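Local coordinates for protein lactococcal phage P2 ORF15 (Lactococcus phage p2, PDB 2WZP) that probably acts as the distal tail protein (Dit) of the phage, a hub of the baseplate that joins the tail tube to the host-recognition apparatus, at residues I230-L235 with L312-F317; Q263-I268 with Q278-T283. All blocks are in the same frame, centred on the assembly; numbering follows the deposited sequence.

How the contacts relate
Both contacts lie in the six-stranded antiparallel sheet of the C-terminal Dit domain, their centres about 10 Å apart. Along the chain the order is 230-235, 263-268, 278-283, 312-317, so the strands of contact 2 both fall between those of contact 1. Contact 1 pairs strands far apart in sequence, whereas contact 2 is a local hairpin. The two are joined because strands 224-233 and 265-269 are neighbours: Leu231 N probably bonds to Ile266 O (2.8 Å), and Ile230 packs on Tyr265. Four neighbouring strands of the sheet thus form one surface, whose face bearing Ile230, Tyr232, Tyr265 and Trp280 touches the chain of another protein in the assembly.

Contact 1. Residues I230-L235 with L312-F317; sequences ILYPKL and LSKAEF
Leu231 touches Ala315 and Phe317 on one face of an antiparallel strand pair, and Leu312 from just before the corner at Ser313. Its CB lies 3.8 Å from Leu312 CD1, and the two leucines pass each other at a slant. Branch CD2 of Leu231 reaches Phe317 CE2 at 3.9 Å, arriving at the ring edge near its plane, while Ala315 CB sits beside the same methyl. The opposite face carries Tyr232 and Lys314; Lys314 O accepts Tyr232 N (2.9 Å) and also lies at the tyrosine ring edge, in plane, 3.8 Å from Tyr232 CD2. With CG anti to its carbonyl carbon (chi1 -63°), the CD2 edge of the ring comes beside Lys314 CB, while the rest of the lysine leads away.

The backbone beneath is bonded at Ile230 in both directions, N to Glu316 O at 2.8 Å and Glu316 N to Ile230 O at 2.9 Å. Further on, Ser313 N gives a bond to Tyr232 O (2.8 Å) where the neighbouring strand turns its corner. This is the six-stranded sheet of the Dit C-terminal domain, consistent with the galectin-like sandwich of this family: Leu231 reaches Val242, and Leu312 reaches Ala240 and Val242, on strand 240-246 of the facing sheet. The Phe317 ring meets Phe227 nearly parallel and Phe172 edge-to-face. On the Tyr232 face, Glu316 OE2 is bonded to Thr171 OG1, and its OE1 makes a long salt bridge with Lys314 NZ (3.6 Å).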
ATOM      1  N   ILE M 230     -55.379  21.080 -11.208  1.00 32.93           N
ATOM      2  CA  ILE M 230     -56.250  21.933 -12.032  1.00 31.99           C
ATOM      3  C   ILE M 230     -57.535  22.008 -11.258  1.00 34.93           C
ATOM      4  O   ILE M 230     -58.163  20.980 -11.036  1.00 35.50           O
ATOM      5  CB  ILE M 230     -56.448  21.403 -13.474  1.00 34.54           C
ATOM      6  CG1 ILE M 230     -55.085  21.349 -14.202  1.00 34.05           C
ATOM      7  CG2 ILE M 230     -57.493  22.231 -14.249  1.00 33.51           C
ATOM      8  CD1 ILE M 230     -54.931  22.178 -15.448  1.00 35.31           C
ATOM      9  N   LEU M 231     -57.865  23.214 -10.772  1.00 29.13           N
ATOM     10  CA  LEU M 231     -59.026  23.510  -9.948  1.00 26.18           C
ATOM     11  C   LEU M 231     -60.081  24.199 -10.789  1.00 30.21           C
ATOM     12  O   LEU M 231     -59.763  25.136 -11.518  1.00 29.37           O
ATOM     13  CB  LEU M 231     -58.634  24.407  -8.745  1.00 25.08           C
ATOM     14  CG  LEU M 231     -57.316  24.107  -7.966  1.00 27.59           C
ATOM     15  CD1 LEU M 231     -57.091  25.132  -6.869  1.00 25.12           C
ATOM     16  CD2 LEU M 231     -57.324  22.741  -7.340  1.00 30.28           C
ATOM     17  N   TYR M 232     -61.347  23.721 -10.706  1.00 28.12           N
ATOM     18  CA  TYR M 232     -62.478  24.320 -11.424  1.00 27.85           C
ATOM     19  C   TYR M 232     -63.426  25.025 -10.429  1.00 32.75           C
ATOM     20  O   TYR M 232     -64.251  24.361  -9.780  1.00 31.69           O
ATOM     21  CB  TYR M 232     -63.211  23.294 -12.325  1.00 27.46           C
ATOM     22  CG  TYR M 232     -62.350  22.723 -13.439  1.00 27.22           C
ATOM     23  CD1 TYR M 232     -62.214  23.389 -14.654  1.00 28.50           C
ATOM     24  CD2 TYR M 232     -61.665  21.521 -13.274  1.00 27.72           C
ATOM     25  CE1 TYR M 232     -61.442  22.862 -15.688  1.00 26.62           C
ATOM     26  CE2 TYR M 232     -60.885  20.986 -14.298  1.00 28.37           C
ATOM     27  CZ  TYR M 232     -60.798  21.650 -15.514  1.00 35.72           C
ATOM     28  OH  TYR M 232     -60.021  21.151 -16.527  1.00 38.11           O
ATOM     29  N   PRO M 233     -63.303  26.374 -10.285  1.00 31.39           N
ATOM     30  CA  PRO M 233     -64.198  27.100  -9.345  1.00 31.70           C
ATOM     31  C   PRO M 233     -65.686  26.982  -9.675  1.00 37.93           C
ATOM     32  O   PRO M 233     -66.060  26.759 -10.828  1.00 37.89           O
ATOM     33  CB  PRO M 233     -63.697  28.549  -9.387  1.00 33.27           C
ATOM     34  CG  PRO M 233     -62.362  28.511 -10.119  1.00 37.28           C
ATOM     35  CD  PRO M 233     -62.366  27.292 -10.979  1.00 32.97           C
ATOM     36  N   LYS M 234     -66.530  27.056  -8.642  1.00 36.31           N
ATOM     37  CA  LYS M 234     -67.975  26.905  -8.791  1.00 36.26           C
ATOM     38  C   LYS M 234     -68.699  28.241  -8.859  1.00 42.76           C
ATOM     39  O   LYS M 234     -69.247  28.574  -9.910  1.00 43.72           O
ATOM     40  CB  LYS M 234     -68.550  25.997  -7.677  1.00 38.27           C
ATOM     41  CG  LYS M 234     -69.926  25.420  -7.973  1.00 45.63           C
ATOM     42  CD  LYS M 234     -70.285  24.322  -7.003  1.00 58.18           C
ATOM     43  CE  LYS M 234     -71.378  23.415  -7.527  1.00 68.35           C
ATOM     44  NZ  LYS M 234     -70.973  21.968  -7.460  1.00 75.27           N
ATOM     45  N   LEU M 235     -68.794  28.952  -7.721  1.00 40.76           N
ATOM     46  CA  LEU M 235     -69.501  30.219  -7.600  1.00 41.01           C
ATOM     47  C   LEU M 235     -68.610  31.421  -7.840  1.00 47.84           C
ATOM     48  O   LEU M 235     -67.464  31.471  -7.367  1.00 47.53           O
ATOM     49  CB  LEU M 235     -70.190  30.340  -6.227  1.00 40.91           C
ATOM     50  CG  LEU M 235     -71.168  29.235  -5.821  1.00 44.87           C
ATOM     51  CD1 LEU M 235     -71.607  29.405  -4.391  1.00 44.30           C
ATOM     52  CD2 LEU M 235     -72.358  29.176  -6.762  1.00 46.59           C
ATOM     53  N   LEU M 312     -65.224  24.494  -5.392  1.00 29.40           N
ATOM     54  CA  LEU M 312     -64.804  23.892  -6.661  1.00 27.30           C
ATOM     55  C   LEU M 312     -65.811  22.869  -7.073  1.00 32.94           C
ATOM     56  O   LEU M 312     -66.330  22.130  -6.222  1.00 33.27           O
ATOM     57  CB  LEU M 312     -63.415  23.213  -6.599  1.00 25.79           C
ATOM     58  CG  LEU M 312     -62.217  24.001  -6.054  1.00 28.11           C
ATOM     59  CD1 LEU M 312     -60.982  23.127  -6.039  1.00 26.75           C
ATOM     60  CD2 LEU M 312     -61.945  25.255  -6.893  1.00 29.72           C
ATOM     61  N   SER M 313     -66.053  22.771  -8.384  1.00 28.76           N
ATOM     62  CA  SER M 313     -66.943  21.750  -8.885  1.00 27.57           C
ATOM     63  C   SER M 313     -66.158  20.448  -9.078  1.00 34.01           C
ATOM     64  O   SER M 313     -66.703  19.365  -8.924  1.00 34.10           O
ATOM     65  CB  SER M 313     -67.595  22.205 -10.181  1.00 29.05           C
ATOM     66  OG  SER M 313     -66.622  22.520 -11.160  1.00 43.36           O
ATOM     67  N   LYS M 314     -64.867  20.569  -9.392  1.00 33.67           N
ATOM     68  CA  LYS M 314     -63.945  19.481  -9.701  1.00 33.30           C
ATOM     69  C   LYS M 314     -62.507  19.975  -9.502  1.00 35.29           C
ATOM     70  O   LYS M 314     -62.245  21.183  -9.568  1.00 33.65           O
ATOM     71  CB  LYS M 314     -64.155  19.086 -11.187  1.00 36.15           C
ATOM     72  CG  LYS M 314     -63.590  17.731 -11.618  1.00 42.82           C
ATOM     73  CD  LYS M 314     -63.724  17.527 -13.130  1.00 43.45           C
ATOM     74  CE  LYS M 314     -63.921  16.077 -13.509  1.00 60.55           C
ATOM     75  NZ  LYS M 314     -63.771  15.844 -14.975  1.00 78.33           N
ATOM     76  N   ALA M 315     -61.587  19.027  -9.283  1.00 31.91           N
ATOM     77  CA  ALA M 315     -60.139  19.226  -9.171  1.00 31.37           C
ATOM     78  C   ALA M 315     -59.460  17.975  -9.711  1.00 35.78           C
ATOM     79  O   ALA M 315     -59.905  16.856  -9.438  1.00 36.37           O
ATOM     80  CB  ALA M 315     -59.726  19.462  -7.725  1.00 31.85           C
ATOM     81  N   GLU M 316     -58.413  18.159 -10.511  1.00 32.04           N
ATOM     82  CA  GLU M 316     -57.642  17.065 -11.090  1.00 30.70           C
ATOM     83  C   GLU M 316     -56.227  17.251 -10.595  1.00 33.12           C
ATOM     84  O   GLU M 316     -55.606  18.275 -10.862  1.00 31.46           O
ATOM     85  CB  GLU M 316     -57.702  17.116 -12.626  1.00 31.43           C
ATOM     86  CG  GLU M 316     -59.085  16.830 -13.180  1.00 37.69           C
ATOM     87  CD  GLU M 316     -59.357  15.420 -13.662  1.00 46.91           C
ATOM     88  OE1 GLU M 316     -60.211  15.255 -14.561  1.00 57.50           O
ATOM     89  OE2 GLU M 316     -58.710  14.481 -13.149  1.00 38.53           O
ATOM     90  N   PHE M 317     -55.750  16.271  -9.835  1.00 29.54           N
ATOM     91  CA  PHE M 317     -54.416  16.256  -9.240  1.00 27.24           C
ATOM     92  C   PHE M 317     -53.457  15.258  -9.891  1.00 32.31           C
ATOM     93  O   PHE M 317     -53.873  14.210 -10.398  1.00 33.41           O
ATOM     94  CB  PHE M 317     -54.538  15.958  -7.734  1.00 26.88           C
ATOM     95  CG  PHE M 317     -54.721  17.147  -6.819  1.00 26.38           C
ATOM     96  CD1 PHE M 317     -54.039  17.224  -5.613  1.00 27.80           C
ATOM     97  CD2 PHE M 317     -55.583  18.185  -7.159  1.00 28.19           C
ATOM     98  CE1 PHE M 317     -54.227  18.302  -4.757  1.00 28.14           C
ATOM     99  CE2 PHE M 317     -55.739  19.285  -6.321  1.00 30.03           C
ATOM    100  CZ  PHE M 317     -55.046  19.342  -5.134  1.00 28.23           C
TER

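Contact 2. Residues Q263-I268 with Q278-T283; sequences QDYILI and QGWKGT
Tyr265 and Trp280 lie side by side on one face of a beta hairpin, their side chains pointing the same way. The phenol ring and the five-membered ring of the indole are close to parallel, with planes at 18°, but slid apart so that they barely overlap. What sits over the tyrosine is largely the root of the tryptophan: Trp280 CB stands 3.8 Å from the Tyr265 ring centroid as a CH-pi contact, and Tyr265 CE2 comes to 3.5 Å from Trp280 CD1. In return, the phenol oxygen lies above one face of the indole, toward its rim. Tyr265 CG is tucked between its own backbone N and carbonyl carbon (chi1 61°), which brings the ring across to the neighbouring strand. Farther along this face Leu267 CB borders the indole edge, and Gln278 runs alongside Leu267, its OE1 taking a weak bond from Trp280 NE1.

Paired backbone bonds join Leu267 and Gln278. Near the strand's start, Asp264 and Tyr265 both face Trp280 in a classic beta bulge: Asp264 N bonds Trp280 O at 2.7 Å, whereas the bond from Tyr265 N to the same oxygen is weak; Trp280 N returns a straight bond to Tyr265 O (2.8 Å). Asp264 points its side chain to the loop just after strand 278-281, where OD2 accepts the Gly282 N-H at 2.6 Å, from above the carboxylate plane. Lys281 NZ remains beyond salt-bridge range of this carboxylate and is bonded to Val262 O.

A water linking Tyr265 OH (2.9 Å) to Gly282 O extends the polar network past the ring pair. The open end of the hairpin, away from its turn, is thus tied by hydrogen bonds, and the negative charge of Asp264 is probably eased by a backbone N-H and the nearby lysine.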
ATOM      1  N   GLN M 263     -62.140  32.731 -13.389  1.00 32.81           N
ATOM      2  CA  GLN M 263     -61.122  32.013 -14.143  1.00 31.54           C
ATOM      3  C   GLN M 263     -61.730  30.714 -14.611  1.00 36.20           C
ATOM      4  O   GLN M 263     -62.525  30.114 -13.872  1.00 36.73           O
ATOM      5  CB  GLN M 263     -59.906  31.718 -13.241  1.00 31.99           C
ATOM      6  CG  GLN M 263     -59.207  32.957 -12.661  1.00 29.12           C
ATOM      7  CD  GLN M 263     -58.657  33.930 -13.676  1.00 39.94           C
ATOM      8  OE1 GLN M 263     -57.837  33.584 -14.525  1.00 28.59           O
ATOM      9  NE2 GLN M 263     -59.031  35.197 -13.548  1.00 34.61           N
ATOM     10  N   ASP M 264     -61.380  30.261 -15.832  1.00 31.96           N
ATOM     11  CA  ASP M 264     -61.916  28.991 -16.348  1.00 31.94           C
ATOM     12  C   ASP M 264     -61.478  27.808 -15.455  1.00 36.68           C
ATOM     13  O   ASP M 264     -62.260  26.889 -15.197  1.00 38.57           O
ATOM     14  CB  ASP M 264     -61.465  28.766 -17.800  1.00 33.63           C
ATOM     15  CG  ASP M 264     -61.928  29.813 -18.802  1.00 42.98           C
ATOM     16  OD1 ASP M 264     -62.945  30.503 -18.528  1.00 45.10           O
ATOM     17  OD2 ASP M 264     -61.300  29.921 -19.874  1.00 47.33           O
ATOM     18  N   TYR M 265     -60.221  27.860 -14.994  1.00 30.21           N
ATOM     19  CA  TYR M 265     -59.577  26.935 -14.085  1.00 28.75           C
ATOM     20  C   TYR M 265     -58.328  27.585 -13.530  1.00 32.39           C
ATOM     21  O   TYR M 265     -57.835  28.558 -14.114  1.00 33.14           O
ATOM     22  CB  TYR M 265     -59.238  25.601 -14.749  1.00 29.28           C
ATOM     23  CG  TYR M 265     -58.279  25.676 -15.913  1.00 29.26           C
ATOM     24  CD1 TYR M 265     -58.749  25.797 -17.223  1.00 30.35           C
ATOM     25  CD2 TYR M 265     -56.910  25.480 -15.727  1.00 28.91           C
ATOM     26  CE1 TYR M 265     -57.872  25.810 -18.306  1.00 29.09           C
ATOM     27  CE2 TYR M 265     -56.024  25.493 -16.803  1.00 29.09           C
ATOM     28  CZ  TYR M 265     -56.508  25.670 -18.089  1.00 34.92           C
ATOM     29  OH  TYR M 265     -55.636  25.664 -19.150  1.00 32.51           O
ATOM     30  N   ILE M 266     -57.832  27.058 -12.399  1.00 27.00           N
ATOM     31  CA  ILE M 266     -56.626  27.517 -11.724  1.00 26.80           C
ATOM     32  C   ILE M 266     -55.641  26.362 -11.688  1.00 30.07           C
ATOM     33  O   ILE M 266     -56.013  25.258 -11.306  1.00 28.65           O
ATOM     34  CB  ILE M 266     -56.968  27.968 -10.279  1.00 30.34           C
ATOM     35  CG1 ILE M 266     -57.971  29.159 -10.277  1.00 30.69           C
ATOM     36  CG2 ILE M 266     -55.682  28.273  -9.458  1.00 29.12           C
ATOM     37  CD1 ILE M 266     -58.683  29.401  -8.897  1.00 34.23           C
ATOM     38  N   LEU M 267     -54.385  26.611 -12.037  1.00 27.95           N
ATOM     39  CA  LEU M 267     -53.339  25.593 -11.974  1.00 26.94           C
ATOM     40  C   LEU M 267     -52.440  25.872 -10.781  1.00 31.00           C
ATOM     41  O   LEU M 267     -51.976  26.996 -10.595  1.00 31.10           O
ATOM     42  CB  LEU M 267     -52.544  25.521 -13.292  1.00 26.39           C
ATOM     43  CG  LEU M 267     -51.502  24.396 -13.421  1.00 30.56           C
ATOM     44  CD1 LEU M 267     -51.371  23.944 -14.857  1.00 30.31           C
ATOM     45  CD2 LEU M 267     -50.165  24.841 -12.932  1.00 31.99           C
ATOM     46  N   ILE M 268     -52.231  24.854  -9.958  1.00 28.62           N
ATOM     47  CA  ILE M 268     -51.360  24.929  -8.779  1.00 28.30           C
ATOM     48  C   ILE M 268     -50.254  23.879  -8.853  1.00 32.74           C
ATOM     49  O   ILE M 268     -50.485  22.804  -9.395  1.00 32.21           O
ATOM     50  CB  ILE M 268     -52.094  24.951  -7.404  1.00 30.76           C
ATOM     51  CG1 ILE M 268     -52.896  23.665  -7.153  1.00 31.59           C
ATOM     52  CG2 ILE M 268     -52.992  26.205  -7.264  1.00 30.68           C
ATOM     53  CD1 ILE M 268     -53.449  23.504  -5.733  1.00 31.09           C
ATOM     54  N   GLN M 278     -51.455  29.739 -10.934  1.00 28.63           N
ATOM     55  CA  GLN M 278     -51.881  30.571 -12.027  1.00 29.51           C
ATOM     56  C   GLN M 278     -53.321  30.301 -12.481  1.00 34.56           C
ATOM     57  O   GLN M 278     -53.710  29.150 -12.616  1.00 35.19           O
ATOM     58  CB  GLN M 278     -50.859  30.503 -13.201  1.00 30.61           C
ATOM     59  CG  GLN M 278     -50.830  29.125 -13.848  1.00 44.95           C
ATOM     60  CD  GLN M 278     -49.984  28.904 -15.065  1.00 50.54           C
ATOM     61  OE1 GLN M 278     -49.946  27.772 -15.586  1.00 41.16           O
ATOM     62  NE2 GLN M 278     -49.319  29.948 -15.568  1.00 34.90           N
ATOM     63  N   GLY M 279     -54.081  31.368 -12.712  1.00 30.15           N
ATOM     64  CA  GLY M 279     -55.439  31.276 -13.213  1.00 30.70           C
ATOM     65  C   GLY M 279     -55.471  31.360 -14.731  1.00 34.57           C
ATOM     66  O   GLY M 279     -54.692  32.108 -15.340  1.00 34.07           O
ATOM     67  N   TRP M 280     -56.354  30.567 -15.360  1.00 30.36           N
ATOM     68  CA  TRP M 280     -56.464  30.550 -16.825  1.00 30.45           C
ATOM     69  C   TRP M 280     -57.834  31.016 -17.292  1.00 35.93           C
ATOM     70  O   TRP M 280     -58.860  30.528 -16.802  1.00 36.14           O
ATOM     71  CB  TRP M 280     -56.127  29.169 -17.410  1.00 28.63           C
ATOM     72  CG  TRP M 280     -54.669  28.828 -17.357  1.00 28.89           C
ATOM     73  CD1 TRP M 280     -53.999  28.249 -16.323  1.00 31.42           C
ATOM     74  CD2 TRP M 280     -53.732  28.939 -18.430  1.00 28.57           C
ATOM     75  NE1 TRP M 280     -52.694  27.999 -16.687  1.00 30.29           N
ATOM     76  CE2 TRP M 280     -52.491  28.461 -17.956  1.00 31.95           C
ATOM     77  CE3 TRP M 280     -53.816  29.408 -19.752  1.00 29.76           C
ATOM     78  CZ2 TRP M 280     -51.343  28.450 -18.752  1.00 31.82           C
ATOM     79  CZ3 TRP M 280     -52.677  29.405 -20.540  1.00 31.12           C
ATOM     80  CH2 TRP M 280     -51.452  28.958 -20.031  1.00 31.91           C
ATOM     81  N   LYS M 281     -57.855  32.021 -18.163  1.00 32.75           N
ATOM     82  CA  LYS M 281     -59.108  32.539 -18.692  1.00 33.21           C
ATOM     83  C   LYS M 281     -58.937  32.552 -20.186  1.00 39.82           C
ATOM     84  O   LYS M 281     -58.248  33.410 -20.738  1.00 41.32           O
ATOM     85  CB  LYS M 281     -59.469  33.916 -18.114  1.00 35.27           C
ATOM     86  CG  LYS M 281     -60.946  34.220 -18.279  1.00 51.60           C
ATOM     87  CD  LYS M 281     -61.381  35.561 -17.692  1.00 62.78           C
ATOM     88  CE  LYS M 281     -62.813  35.887 -18.079  1.00 74.25           C
ATOM     89  NZ  LYS M 281     -63.786  34.806 -17.713  1.00 83.11           N
ATOM     90  N   GLY M 282     -59.507  31.536 -20.813  1.00 36.67           N
ATOM     91  CA  GLY M 282     -59.341  31.270 -22.229  1.00 36.21           C
ATOM     92  C   GLY M 282     -57.970  30.648 -22.374  1.00 41.32           C
ATOM     93  O   GLY M 282     -57.670  29.612 -21.744  1.00 42.58           O
ATOM     94  N   THR M 283     -57.098  31.337 -23.121  1.00 34.84           N
ATOM     95  CA  THR M 283     -55.719  30.888 -23.305  1.00 33.34           C
ATOM     96  C   THR M 283     -54.752  31.832 -22.592  1.00 36.13           C
ATOM     97  O   THR M 283     -53.544  31.786 -22.836  1.00 35.16           O
ATOM     98  CB  THR M 283     -55.436  30.718 -24.797  1.00 34.14           C
ATOM     99  OG1 THR M 283     -55.686  31.959 -25.463  1.00 39.35           O
ATOM    100  CG2 THR M 283     -56.245  29.578 -25.411  1.00 23.29           C
TER
HETATM  101  O   HOH W   1     -56.955  26.885 -21.444  1.00 41.11           O